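Local coordinates for protein (superoxide dismutase) (Sulfolobus acidocaldarius, PDB 1B06) that converts superoxide radicals into hydrogen peroxide and oxygen, using one iron ion bound in each subunit of a dimeric or tetrameric assembly, at residues Val137-Asn142 / His159-Val165. Residues are numbered along the deposited sequence; the frame is centred on the assembly and turned at random.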
# COMPACT_ATOMS: atom_id res chain seq x y z
N VAL A 137 -11.03 10.78 -7.30
CA VAL A 137 -12.41 10.90 -6.89
C VAL A 137 -12.72 12.19 -6.15
O VAL A 137 -11.83 12.83 -5.60
CB VAL A 137 -12.76 9.71 -5.94
CG1 VAL A 137 -14.23 9.67 -5.67
CG2 VAL A 137 -12.29 8.40 -6.56
N LEU A 138 -14.00 12.56 -6.17
CA LEU A 138 -14.46 13.73 -5.44
C LEU A 138 -15.53 13.21 -4.49
O LEU A 138 -16.57 12.72 -4.92
CB LEU A 138 -15.09 14.77 -6.38
CG LEU A 138 -15.54 16.02 -5.61
CD1 LEU A 138 -14.32 16.78 -5.13
CD2 LEU A 138 -16.41 16.90 -6.48
N TYR A 139 -15.24 13.27 -3.19
CA TYR A 139 -16.17 12.80 -2.17
C TYR A 139 -16.92 13.98 -1.60
O TYR A 139 -16.49 15.12 -1.73
CB TYR A 139 -15.45 12.14 -0.99
CG TYR A 139 -14.58 10.94 -1.29
CD1 TYR A 139 -15.15 9.69 -1.54
CD2 TYR A 139 -13.19 11.05 -1.28
CE1 TYR A 139 -14.34 8.57 -1.78
CE2 TYR A 139 -12.38 9.94 -1.51
CZ TYR A 139 -12.96 8.71 -1.76
OH TYR A 139 -12.16 7.61 -1.99
N TYR A 140 -18.04 13.70 -0.95
CA TYR A 140 -18.77 14.76 -0.28
C TYR A 140 -18.69 14.36 1.19
O TYR A 140 -19.16 13.28 1.56
CB TYR A 140 -20.23 14.81 -0.70
CG TYR A 140 -21.01 15.73 0.20
CD1 TYR A 140 -20.66 17.07 0.33
CD2 TYR A 140 -22.08 15.25 0.96
CE1 TYR A 140 -21.34 17.92 1.20
CE2 TYR A 140 -22.77 16.09 1.83
CZ TYR A 140 -22.39 17.43 1.95
OH TYR A 140 -23.06 18.27 2.81
N ASP A 141 -18.08 15.21 2.01
CA ASP A 141 -17.96 14.92 3.43
C ASP A 141 -19.10 15.57 4.19
O ASP A 141 -19.11 16.79 4.39
CB ASP A 141 -16.63 15.42 3.97
CG ASP A 141 -16.42 15.07 5.43
OD1 ASP A 141 -17.12 14.15 5.91
OD2 ASP A 141 -15.58 15.70 6.09
N ASN A 142 -20.05 14.76 4.62
CA ASN A 142 -21.21 15.23 5.35
C ASN A 142 -20.84 15.83 6.70
O ASN A 142 -21.57 16.66 7.24
CB ASN A 142 -22.18 14.07 5.57
CG ASN A 142 -21.50 12.72 5.48
OD1 ASN A 142 -21.37 12.15 4.39
ND2 ASN A 142 -21.04 12.21 6.62
N HIS A 159 -9.14 5.43 0.04
CA HIS A 159 -10.54 5.83 0.16
C HIS A 159 -10.73 6.43 1.54
O HIS A 159 -10.03 6.06 2.49
CB HIS A 159 -11.48 4.62 0.07
CG HIS A 159 -11.67 4.08 -1.31
ND1 HIS A 159 -12.25 4.82 -2.32
CD2 HIS A 159 -11.40 2.87 -1.84
CE1 HIS A 159 -12.32 4.08 -3.42
NE2 HIS A 159 -11.81 2.89 -3.15
N ILE A 160 -11.68 7.34 1.66
CA ILE A 160 -11.99 7.91 2.96
C ILE A 160 -13.27 7.16 3.33
O ILE A 160 -14.28 7.24 2.62
CB ILE A 160 -12.24 9.44 2.89
CG1 ILE A 160 -10.94 10.16 2.51
CG2 ILE A 160 -12.73 9.95 4.24
CD1 ILE A 160 -11.09 11.67 2.37
N ALA A 161 -13.20 6.41 4.43
CA ALA A 161 -14.31 5.58 4.91
C ALA A 161 -15.69 6.21 4.92
O ALA A 161 -15.87 7.32 5.41
CB ALA A 161 -13.98 5.04 6.30
N GLU A 162 -16.66 5.48 4.37
CA GLU A 162 -18.06 5.87 4.33
C GLU A 162 -18.51 7.04 3.44
O GLU A 162 -19.71 7.22 3.23
CB GLU A 162 -18.56 6.15 5.75
CG GLU A 162 -18.17 5.10 6.76
CD GLU A 162 -18.90 5.28 8.08
OE1 GLU A 162 -18.76 6.36 8.69
OE2 GLU A 162 -19.62 4.35 8.49
N LEU A 163 -17.57 7.82 2.92
CA LEU A 163 -17.96 8.96 2.09
C LEU A 163 -18.42 8.57 0.69
O LEU A 163 -17.82 7.71 0.05
CB LEU A 163 -16.80 9.96 2.00
CG LEU A 163 -16.25 10.53 3.31
CD1 LEU A 163 -15.42 11.77 3.01
CD2 LEU A 163 -17.39 10.87 4.25
N PRO A 164 -19.52 9.17 0.21
CA PRO A 164 -20.07 8.89 -1.12
C PRO A 164 -19.26 9.55 -2.23
O PRO A 164 -18.70 10.64 -2.06
CB PRO A 164 -21.48 9.46 -1.05
CG PRO A 164 -21.38 10.58 -0.07
CD PRO A 164 -20.36 10.14 0.95
N VAL A 165 -19.21 8.88 -3.37
CA VAL A 165 -18.48 9.37 -4.53
C VAL A 165 -19.41 10.26 -5.35
O VAL A 165 -20.53 9.86 -5.67
CB VAL A 165 -18.01 8.20 -5.40
CG1 VAL A 165 -17.33 8.71 -6.66
CG2 VAL A 165 -17.06 7.32 -4.60
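The ring of Tyr139 has its hydroxyl end against the imidazole edge of His159, near the plane of both rings, while Val137 CG1 from its own strand lies 4.0 Å above one face, offset toward the rim. Tyr139 OH and His159 ND1 are hydrogen-bonded at 2.8 Å, and the two side chains cross at about a right angle. Chi1 of -59° turns the tyrosine CG away from its carbonyl carbon and sends the ring across the 159-165 loop, where CD1 packs on Leu163 CB (3.9 Å) and CE1 approaches Val165 CG2. A phenylalanine at this position would probably keep the packing but leave His159 ND1 without its partner. Tyr139 and Val165 form an antiparallel non-hydrogen-bonded pair, joining strand 134-140 to the start of strand 165-170. Beside it, Pro164 O takes a weak bond from Tyr140 N (3.3 Å) and a CA-H contact from Tyr139. Val137 CG1 presses tightly on Val165 CG1 at 3.4 Å. Leu163 CD2 lies 3.7 Å from Asp141 OD1; that carboxylate is bound from the second subunit, OD1 by a salt bridge to Lys82 and OD2 by a hydrogen bond to Tyr9 OH. His159 NE2 also bonds to His155 O, which probably fixes the imidazole's rotation, while the Tyr139 bond ties the residue preceding the type II turn Ile160-Leu163, at the subunit interface, to the sheet's central strand.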